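Local coordinates for CELL division control protein 6 (Pyrobaculum aerophilum, PDB 1FNN) that binds adenine nucleotide through an AAA+ ATPase module and is probably involved in regulating the initiation of DNA replication, at residues Gln334-Ser337 against Tyr338-Leu342; Lys269-Lys272 against Glu273-Gly277; Pro139-Leu142 against Ser143-Arg147. One frame throughout, in Å; residues are numbered along the deposited sequence.

In the fold
Contacts 1 and 3 are successive turns of one helix each; contact 2 is a helix end and the loop that leaves it. Contact 3 (139-147) lies in the AAA domain, after strand 127-132; the L142 side chain is about 10 Å from that of D132, which binds magnesium in a structure of this protein, though no ion is bound to it here. Contact 2 (269-277) ends the last lid helix, its V274 side chain about 13 Å from the bound ADP. Contact 1 (334-342) belongs to the C-terminal winged helix domain, away from the nucleotide. The centres of contacts 1 and 2 are 24 Å apart, those of contacts 1 and 3 52 Å.

Contact 1 (Gln334-Ser337 against Tyr338-Leu342); sequences QLWS and YLNDL
Y338 packs against Q334 and L335 one turn earlier in helix 332-344 of the C-terminal winged helix domain, which by topology probably holds the position of the recognition helix. Its phenol lies alongside the Q334 side chain, both pointing the same way, with the ring and amide planes 60° apart. One ring face lies under the backbone carbonyl of Q334, whose O is 3.5 Å from Y338 CG and displaced toward the rim. L335 meets the same ring differently: its CD2 methyl comes to the edge, near the ring plane, 3.9 Å from Y338 CD1. The tyrosine torsion explains both approaches, for CG sits beside the backbone N and opposite the carbonyl carbon (chi1 -67°), which sends the ring back along the preceding turn.

A second pair lies further round the helix. The N340 amide approaches one face of the W336 indole, its ND2 3.5 Å from W336 CZ3 and off toward the rim. The two planes are inclined by 68°, so the amide does not lie flat on the ring.

Beneath these side chains runs regular alpha-helical bonding. Q334 O, already over the tyrosine ring, accepts the Y338 N-H at 3.0 Å, and L335 O takes that of L339 at 2.8 Å. W336 O and S337 O serve N340 and D341 in the same way.

The next shell fixes the outer groups. R330 donates to OE1 of Q334, and the Y338 side chain also touches H289 and E290 of helix 288-304. L335 and L339 both pack on F311 at the start of helix 311-324, joining this helix to the domain interior; the W336 ring also meets F311. On the outer surface, S337 OG bonds to S333 O, the carbonyl one turn back.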
ATOM      1  N   GLN A 334      17.654  20.066  25.245  1.00 38.43           N
ATOM      2  CA  GLN A 334      17.774  18.641  25.514  1.00 40.83           C
ATOM      3  C   GLN A 334      16.442  17.938  25.161  1.00 37.44           C
ATOM      4  O   GLN A 334      16.437  16.812  24.621  1.00 37.17           O
ATOM      5  CB  GLN A 334      18.074  18.458  27.015  1.00 38.47           C
ATOM      6  CG  GLN A 334      19.518  18.837  27.344  1.00 55.51           C
ATOM      7  CD  GLN A 334      20.033  18.073  28.563  1.00 59.57           C
ATOM      8  OE1 GLN A 334      19.970  16.840  28.644  1.00 68.39           O
ATOM      9  NE2 GLN A 334      20.538  18.820  29.508  1.00 59.23           N
ATOM     10  N   LEU A 335      15.308  18.558  25.473  1.00 39.41           N
ATOM     11  CA  LEU A 335      14.034  17.843  25.165  1.00 38.94           C
ATOM     12  C   LEU A 335      13.862  17.608  23.667  1.00 39.99           C
ATOM     13  O   LEU A 335      13.267  16.670  23.128  1.00 38.75           O
ATOM     14  CB  LEU A 335      12.881  18.619  25.790  1.00 38.62           C
ATOM     15  CG  LEU A 335      12.979  18.798  27.329  1.00 34.86           C
ATOM     16  CD1 LEU A 335      11.744  19.460  27.895  1.00 37.66           C
ATOM     17  CD2 LEU A 335      13.234  17.442  27.950  1.00 34.39           C
ATOM     18  N   TRP A 336      14.283  18.619  22.921  1.00 42.21           N
ATOM     19  CA  TRP A 336      14.336  18.622  21.467  1.00 41.16           C
ATOM     20  C   TRP A 336      15.112  17.483  20.892  1.00 41.50           C
ATOM     21  O   TRP A 336      14.636  16.780  19.971  1.00 36.75           O
ATOM     22  CB  TRP A 336      14.833  20.033  21.073  1.00 56.66           C
ATOM     23  CG  TRP A 336      14.113  20.328  19.795  1.00 73.76           C
ATOM     24  CD1 TRP A 336      12.806  20.691  19.650  1.00 80.94           C
ATOM     25  CD2 TRP A 336      14.688  20.262  18.491  1.00 83.62           C
ATOM     26  NE1 TRP A 336      12.521  20.862  18.317  1.00 89.89           N
ATOM     27  CE2 TRP A 336      13.663  20.606  17.586  1.00 88.90           C
ATOM     28  CE3 TRP A 336      15.959  19.950  18.009  1.00 85.54           C
ATOM     29  CZ2 TRP A 336      13.874  20.647  16.211  1.00 91.43           C
ATOM     30  CZ3 TRP A 336      16.168  19.992  16.645  1.00 93.24           C
ATOM     31  CH2 TRP A 336      15.128  20.338  15.766  1.00 94.63           C
ATOM     32  N   SER A 337      16.295  17.146  21.432  1.00 40.45           N
ATOM     33  CA  SER A 337      17.010  15.973  20.967  1.00 39.43           C
ATOM     34  C   SER A 337      16.277  14.707  21.400  1.00 35.38           C
ATOM     35  O   SER A 337      16.440  13.741  20.673  1.00 39.47           O
ATOM     36  CB  SER A 337      18.455  15.845  21.524  1.00 44.62           C
ATOM     37  OG  SER A 337      18.930  17.205  21.541  1.00 58.21           O
ATOM     38  N   TYR A 338      15.687  14.672  22.591  1.00 34.08           N
ATOM     39  CA  TYR A 338      14.949  13.450  22.931  1.00 33.87           C
ATOM     40  C   TYR A 338      13.806  13.270  21.916  1.00 35.58           C
ATOM     41  O   TYR A 338      13.546  12.134  21.556  1.00 33.91           O
ATOM     42  CB  TYR A 338      14.336  13.535  24.321  1.00 33.93           C
ATOM     43  CG  TYR A 338      15.360  13.573  25.470  1.00 32.32           C
ATOM     44  CD1 TYR A 338      15.035  14.302  26.591  1.00 34.80           C
ATOM     45  CD2 TYR A 338      16.569  12.915  25.404  1.00 35.69           C
ATOM     46  CE1 TYR A 338      15.918  14.381  27.672  1.00 39.99           C
ATOM     47  CE2 TYR A 338      17.466  12.984  26.482  1.00 40.70           C
ATOM     48  CZ  TYR A 338      17.126  13.712  27.590  1.00 39.67           C
ATOM     49  OH  TYR A 338      17.995  13.800  28.672  1.00 39.92           O
ATOM     50  N   LEU A 339      13.104  14.368  21.596  1.00 37.19           N
ATOM     51  CA  LEU A 339      12.004  14.207  20.620  1.00 38.80           C
ATOM     52  C   LEU A 339      12.497  13.705  19.271  1.00 40.73           C
ATOM     53  O   LEU A 339      11.887  12.814  18.651  1.00 38.78           O
ATOM     54  CB  LEU A 339      11.268  15.535  20.405  1.00 38.21           C
ATOM     55  CG  LEU A 339      10.065  15.403  19.430  1.00 37.93           C
ATOM     56  CD1 LEU A 339       9.058  14.396  19.988  1.00 35.23           C
ATOM     57  CD2 LEU A 339       9.493  16.787  19.274  1.00 39.59           C
ATOM     58  N   ASN A 340      13.629  14.255  18.808  1.00 40.56           N
ATOM     59  CA  ASN A 340      14.262  13.745  17.599  1.00 39.22           C
ATOM     60  C   ASN A 340      14.544  12.257  17.632  1.00 41.42           C
ATOM     61  O   ASN A 340      14.375  11.584  16.621  1.00 39.72           O
ATOM     62  CB  ASN A 340      15.630  14.422  17.429  1.00 49.29           C
ATOM     63  CG  ASN A 340      15.510  15.321  16.213  1.00 60.35           C
ATOM     64  OD1 ASN A 340      15.575  14.734  15.129  1.00 60.99           O
ATOM     65  ND2 ASN A 340      15.353  16.596  16.523  1.00 64.11           N
ATOM     66  N   ASP A 341      15.090  11.781  18.767  1.00 37.46           N
ATOM     67  CA  ASP A 341      15.379  10.349  18.896  1.00 38.95           C
ATOM     68  C   ASP A 341      14.111   9.511  18.906  1.00 37.33           C
ATOM     69  O   ASP A 341      13.994   8.445  18.269  1.00 36.09           O
ATOM     70  CB  ASP A 341      16.223  10.127  20.187  1.00 36.50           C
ATOM     71  CG  ASP A 341      16.634   8.694  20.357  1.00 39.32           C
ATOM     72  OD1 ASP A 341      17.419   8.134  19.563  1.00 39.89           O
ATOM     73  OD2 ASP A 341      16.197   8.010  21.310  1.00 37.22           O
ATOM     74  N   LEU A 342      13.089   9.936  19.645  1.00 34.03           N
ATOM     75  CA  LEU A 342      11.819   9.165  19.682  1.00 34.67           C
ATOM     76  C   LEU A 342      11.200   9.140  18.278  1.00 37.04           C
ATOM     77  O   LEU A 342      10.731   8.082  17.834  1.00 37.52           O
ATOM     78  CB  LEU A 342      10.860   9.847  20.666  1.00 31.50           C
ATOM     79  CG  LEU A 342      11.229   9.790  22.156  1.00 31.27           C
ATOM     80  CD1 LEU A 342      10.295  10.741  22.935  1.00 29.23           C
ATOM     81  CD2 LEU A 342      11.123   8.357  22.726  1.00 28.05           C
TER

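Contact 2 (Lys269-Lys272 against Glu273-Gly277); sequences KSSK and EVLFG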
ATOM      1  N   LYS A 269      -5.587   1.631  18.551  1.00 34.10           N
ATOM      2  CA  LYS A 269      -5.991   0.230  18.661  1.00 36.68           C
ATOM      3  C   LYS A 269      -6.029  -0.404  17.262  1.00 37.89           C
ATOM      4  O   LYS A 269      -5.537  -1.522  17.154  1.00 37.18           O
ATOM      5  CB  LYS A 269      -7.347   0.054  19.353  1.00 49.03           C
ATOM      6  CG  LYS A 269      -7.561   1.098  20.438  1.00 64.92           C
ATOM      7  CD  LYS A 269      -8.043   0.501  21.764  1.00 74.24           C
ATOM      8  CE  LYS A 269      -7.333   1.161  22.936  1.00 66.82           C
ATOM      9  NZ  LYS A 269      -8.149   1.272  24.170  1.00 76.82           N
ATOM     10  N   SER A 270      -6.539   0.318  16.261  1.00 38.59           N
ATOM     11  CA  SER A 270      -6.591  -0.299  14.903  1.00 37.07           C
ATOM     12  C   SER A 270      -5.197  -0.531  14.350  1.00 40.89           C
ATOM     13  O   SER A 270      -4.838  -1.615  13.872  1.00 36.85           O
ATOM     14  CB  SER A 270      -7.450   0.611  13.994  1.00 36.36           C
ATOM     15  OG  SER A 270      -8.818   0.602  14.519  1.00 33.50           O
ATOM     16  N   SER A 271      -4.317   0.488  14.503  1.00 39.04           N
ATOM     17  CA  SER A 271      -2.934   0.357  14.118  1.00 40.44           C
ATOM     18  C   SER A 271      -2.285  -0.839  14.757  1.00 38.28           C
ATOM     19  O   SER A 271      -1.571  -1.635  14.105  1.00 38.49           O
ATOM     20  CB  SER A 271      -2.126   1.645  14.448  1.00 42.05           C
ATOM     21  OG  SER A 271      -0.757   1.310  14.155  1.00 50.78           O
ATOM     22  N   LYS A 272      -2.559  -1.095  16.044  1.00 43.69           N
ATOM     23  CA  LYS A 272      -1.907  -2.249  16.693  1.00 46.95           C
ATOM     24  C   LYS A 272      -2.389  -3.582  16.197  1.00 46.97           C
ATOM     25  O   LYS A 272      -1.662  -4.583  16.229  1.00 44.80           O
ATOM     26  CB  LYS A 272      -2.009  -2.104  18.217  1.00 58.71           C
ATOM     27  CG  LYS A 272      -0.726  -2.524  18.922  1.00 63.14           C
ATOM     28  CD  LYS A 272      -0.923  -2.532  20.430  1.00 77.20           C
ATOM     29  CE  LYS A 272       0.154  -3.368  21.113  1.00 77.92           C
ATOM     30  NZ  LYS A 272      -0.026  -3.325  22.599  1.00 82.88           N
ATOM     31  N   GLU A 273      -3.623  -3.685  15.644  1.00 48.20           N
ATOM     32  CA  GLU A 273      -4.054  -4.952  15.075  1.00 45.74           C
ATOM     33  C   GLU A 273      -3.332  -5.285  13.789  1.00 45.54           C
ATOM     34  O   GLU A 273      -3.234  -6.470  13.447  1.00 51.97           O
ATOM     35  CB  GLU A 273      -5.575  -4.918  14.788  1.00 50.53           C
ATOM     36  CG  GLU A 273      -6.373  -4.898  16.079  1.00 57.20           C
ATOM     37  CD  GLU A 273      -6.711  -6.279  16.590  1.00 64.39           C
ATOM     38  OE1 GLU A 273      -6.099  -7.288  16.195  1.00 66.94           O
ATOM     39  OE2 GLU A 273      -7.635  -6.369  17.427  1.00 78.99           O
ATOM     40  N   VAL A 274      -2.898  -4.295  13.010  1.00 44.52           N
ATOM     41  CA  VAL A 274      -2.228  -4.573  11.754  1.00 45.37           C
ATOM     42  C   VAL A 274      -0.734  -4.245  11.726  1.00 53.55           C
ATOM     43  O   VAL A 274      -0.117  -4.436  10.666  1.00 51.87           O
ATOM     44  CB  VAL A 274      -2.881  -3.797  10.596  1.00 45.48           C
ATOM     45  CG1 VAL A 274      -4.335  -4.296  10.444  1.00 50.24           C
ATOM     46  CG2 VAL A 274      -2.878  -2.306  10.823  1.00 39.93           C
ATOM     47  N   LEU A 275      -0.223  -3.581  12.770  1.00 51.35           N
ATOM     48  CA  LEU A 275       1.199  -3.200  12.720  1.00 55.38           C
ATOM     49  C   LEU A 275       1.940  -3.665  13.970  1.00 55.96           C
ATOM     50  O   LEU A 275       1.298  -3.694  15.029  1.00 55.47           O
ATOM     51  CB  LEU A 275       1.379  -1.681  12.684  1.00 50.68           C
ATOM     52  CG  LEU A 275       1.025  -0.966  11.393  1.00 47.29           C
ATOM     53  CD1 LEU A 275       1.149   0.529  11.514  1.00 48.36           C
ATOM     54  CD2 LEU A 275       1.913  -1.483  10.256  1.00 55.58           C
ATOM     55  N   PHE A 276       3.258  -3.743  13.883  1.00 59.93           N
ATOM     56  CA  PHE A 276       4.052  -3.838  15.113  1.00 69.03           C
ATOM     57  C   PHE A 276       3.794  -2.582  15.962  1.00 67.93           C
ATOM     58  O   PHE A 276       3.920  -1.469  15.442  1.00 70.35           O
ATOM     59  CB  PHE A 276       5.547  -3.830  14.853  1.00 81.70           C
ATOM     60  CG  PHE A 276       6.232  -5.025  14.283  1.00 89.66           C
ATOM     61  CD1 PHE A 276       6.459  -5.141  12.920  1.00 92.73           C
ATOM     62  CD2 PHE A 276       6.658  -6.048  15.118  1.00 93.48           C
ATOM     63  CE1 PHE A 276       7.095  -6.252  12.403  1.00 94.17           C
ATOM     64  CE2 PHE A 276       7.297  -7.163  14.603  1.00 95.01           C
ATOM     65  CZ  PHE A 276       7.515  -7.265  13.243  1.00 94.27           C
ATOM     66  N   GLY A 277       3.432  -2.765  17.222  1.00 70.28           N
ATOM     67  CA  GLY A 277       3.256  -1.593  18.096  1.00 65.68           C
ATOM     68  C   GLY A 277       4.635  -1.125  18.558  1.00 62.38           C
ATOM     69  O   GLY A 277       5.602  -1.188  17.799  1.00 63.13           O
TER
HETATM   70  O   HOH W   1       0.870  -0.337  15.836  1.00 44.27           O
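The backbone of helix 264-274 of the AAA+ lid loses its regular bonding as it reaches its C-terminal end: E273 N binds K269 O at 3.3 Å and, weakly, S270 O, V274 N makes weak bonds to the carbonyls of both S270 and S271, and L275 is the first residue to leave helical geometry. L275 N closes the end with a short bond of 2.7 Å to S271 O, approaching almost along the C=O axis (174°), although the N-H...O angle is only 130°.

S271 and L275 also meet through their side chains. S271 OG is trans to its own nitrogen (chi1 174°), which brings it 3.3 Å from the L275 methyl CD1, while L275 CB lies equally near S271 O. Both residues pack on I226 of helix 217-227, and V274 reaches L242, D245 and R249 of helix 240-256, seating the helix end within the lid bundle. On the exposed side, K272 stretches away and its NZ forms a salt bridge with E371. Past the helix, a water bridges the departing chain back to the last turn: it lies 2.9 Å from S271 OG and 3.3 Å from F276 O, to which it probably donates.

Contact 3 (Pro139-Leu142 against Ser143-Arg147); sequences PDIL and STFIR
I141 and F145 pack side by side on the buried flank of helix 139-148, the I141 CG2 methyl lying in the plane of the phenyl ring at its edge, 3.9 Å from F145 CE1. A second apolar pair forms where L142 and I146 cross at a slant, L142 CD2 being 3.8 Å from I146 CD1. I146 CG1 is only 3.1 Å from L142 O, a tight approach. Main-chain bonds from F145 N to I141 O and from I146 N to L142 O run beneath these pairs. S143 is a buried polar group, its OG hydrogen-bonded to D176.

The looser side is polar, with P139 and D140 exposed in the first turn and T144 partly so. Here D140 O is gripped twice by T144, whose N and OG1 each lie 3.0 Å away and reach it from opposite faces of the carbonyl plane. The threonine hydroxyl turns back to that carbonyl because it stands beside its own backbone N (chi1 -64°). A valine in its place would probably leave D140 O with the backbone N-H alone and put a methyl against the carbonyl where the hydroxyl now donates. The D140 carboxylate forms a salt bridge with R109.

The helix follows the parallel-sheet strand 127-132 in the AAA domain. I141 and F145 touch I90 of helix 87-97, T144 touches L113 of helix 109-122, and I146 reaches M183 of helix 177-183, so side chains of three helices pack against it.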
ATOM      1  N   PRO A 139      10.506 -18.332 -13.225  1.00 59.66           N
ATOM      2  CA  PRO A 139      10.990 -17.547 -14.350  1.00 58.10           C
ATOM      3  C   PRO A 139      10.704 -18.157 -15.704  1.00 57.42           C
ATOM      4  O   PRO A 139      10.362 -17.439 -16.652  1.00 56.35           O
ATOM      5  CB  PRO A 139      12.481 -17.431 -14.036  1.00 60.62           C
ATOM      6  CG  PRO A 139      12.557 -17.433 -12.544  1.00 59.89           C
ATOM      7  CD  PRO A 139      11.473 -18.384 -12.104  1.00 60.37           C
ATOM      8  N   ASP A 140      10.716 -19.474 -15.867  1.00 56.03           N
ATOM      9  CA  ASP A 140      10.433 -20.153 -17.118  1.00 57.77           C
ATOM     10  C   ASP A 140       8.991 -19.968 -17.590  1.00 55.22           C
ATOM     11  O   ASP A 140       8.716 -19.886 -18.786  1.00 54.83           O
ATOM     12  CB  ASP A 140      10.793 -21.637 -17.008  1.00 68.89           C
ATOM     13  CG  ASP A 140       9.697 -22.578 -16.573  1.00 80.26           C
ATOM     14  OD1 ASP A 140       8.623 -22.137 -16.110  1.00 87.14           O
ATOM     15  OD2 ASP A 140       9.874 -23.814 -16.681  1.00 87.68           O
ATOM     16  N   ILE A 141       8.048 -19.895 -16.665  1.00 52.47           N
ATOM     17  CA  ILE A 141       6.662 -19.583 -16.985  1.00 53.87           C
ATOM     18  C   ILE A 141       6.554 -18.156 -17.496  1.00 51.14           C
ATOM     19  O   ILE A 141       5.932 -17.895 -18.529  1.00 47.39           O
ATOM     20  CB  ILE A 141       5.774 -19.747 -15.731  1.00 60.63           C
ATOM     21  CG1 ILE A 141       5.789 -21.226 -15.343  1.00 60.96           C
ATOM     22  CG2 ILE A 141       4.364 -19.240 -15.980  1.00 61.09           C
ATOM     23  CD1 ILE A 141       4.933 -21.550 -14.138  1.00 70.00           C
ATOM     24  N   LEU A 142       7.153 -17.241 -16.724  1.00 50.14           N
ATOM     25  CA  LEU A 142       7.158 -15.837 -17.138  1.00 51.77           C
ATOM     26  C   LEU A 142       7.731 -15.691 -18.541  1.00 50.46           C
ATOM     27  O   LEU A 142       7.143 -14.991 -19.369  1.00 47.87           O
ATOM     28  CB  LEU A 142       7.924 -14.986 -16.133  1.00 58.56           C
ATOM     29  CG  LEU A 142       7.318 -13.717 -15.558  1.00 59.99           C
ATOM     30  CD1 LEU A 142       8.402 -12.772 -15.053  1.00 58.20           C
ATOM     31  CD2 LEU A 142       6.426 -12.963 -16.530  1.00 62.10           C
ATOM     32  N   SER A 143       8.887 -16.322 -18.826  1.00 50.00           N
ATOM     33  CA  SER A 143       9.438 -16.271 -20.178  1.00 50.48           C
ATOM     34  C   SER A 143       8.513 -16.839 -21.237  1.00 47.48           C
ATOM     35  O   SER A 143       8.411 -16.310 -22.353  1.00 49.29           O
ATOM     36  CB  SER A 143      10.796 -17.012 -20.238  1.00 55.82           C
ATOM     37  OG  SER A 143      11.587 -16.382 -19.223  1.00 68.31           O
ATOM     38  N   THR A 144       7.934 -18.014 -20.984  1.00 46.41           N
ATOM     39  CA  THR A 144       6.952 -18.531 -21.948  1.00 48.86           C
ATOM     40  C   THR A 144       5.959 -17.438 -22.328  1.00 46.13           C
ATOM     41  O   THR A 144       5.803 -17.186 -23.524  1.00 47.76           O
ATOM     42  CB  THR A 144       6.215 -19.743 -21.375  1.00 50.75           C
ATOM     43  OG1 THR A 144       7.203 -20.767 -21.191  1.00 55.78           O
ATOM     44  CG2 THR A 144       5.126 -20.230 -22.324  1.00 52.07           C
ATOM     45  N   PHE A 145       5.303 -16.784 -21.363  1.00 44.42           N
ATOM     46  CA  PHE A 145       4.286 -15.792 -21.751  1.00 44.61           C
ATOM     47  C   PHE A 145       4.867 -14.553 -22.364  1.00 43.16           C
ATOM     48  O   PHE A 145       4.357 -14.047 -23.379  1.00 46.03           O
ATOM     49  CB  PHE A 145       3.378 -15.468 -20.542  1.00 42.16           C
ATOM     50  CG  PHE A 145       2.510 -16.680 -20.272  1.00 41.73           C
ATOM     51  CD1 PHE A 145       2.764 -17.530 -19.233  1.00 52.27           C
ATOM     52  CD2 PHE A 145       1.428 -16.939 -21.104  1.00 50.15           C
ATOM     53  CE1 PHE A 145       1.974 -18.631 -18.994  1.00 49.85           C
ATOM     54  CE2 PHE A 145       0.632 -18.041 -20.870  1.00 38.89           C
ATOM     55  CZ  PHE A 145       0.902 -18.887 -19.819  1.00 50.27           C
ATOM     56  N   ILE A 146       6.027 -14.112 -21.873  1.00 42.02           N
ATOM     57  CA  ILE A 146       6.714 -12.988 -22.490  1.00 42.81           C
ATOM     58  C   ILE A 146       7.021 -13.244 -23.950  1.00 46.53           C
ATOM     59  O   ILE A 146       6.839 -12.325 -24.753  1.00 48.52           O
ATOM     60  CB  ILE A 146       8.043 -12.659 -21.747  1.00 42.51           C
ATOM     61  CG1 ILE A 146       7.684 -12.074 -20.377  1.00 47.30           C
ATOM     62  CG2 ILE A 146       8.881 -11.690 -22.567  1.00 47.85           C
ATOM     63  CD1 ILE A 146       8.805 -12.089 -19.347  1.00 48.51           C
ATOM     64  N   ARG A 147       7.458 -14.443 -24.308  1.00 48.97           N
ATOM     65  CA  ARG A 147       7.848 -14.750 -25.678  1.00 52.55           C
ATOM     66  C   ARG A 147       6.678 -14.982 -26.618  1.00 52.78           C
ATOM     67  O   ARG A 147       6.765 -14.589 -27.788  1.00 51.39           O
ATOM     68  CB  ARG A 147       8.761 -15.993 -25.707  1.00 60.61           C
ATOM     69  CG  ARG A 147      10.150 -15.665 -25.177  1.00 72.56           C
ATOM     70  CD  ARG A 147      10.993 -16.894 -24.845  1.00 79.00           C
ATOM     71  NE  ARG A 147      12.363 -16.607 -25.223  1.00 93.19           N
ATOM     72  CZ  ARG A 147      13.499 -17.257 -25.237  1.00 98.28           C
ATOM     73  NH1 ARG A 147      13.632 -18.515 -24.839  1.00101.51           N
ATOM     74  NH2 ARG A 147      14.579 -16.610 -25.679  1.00103.80           N
TER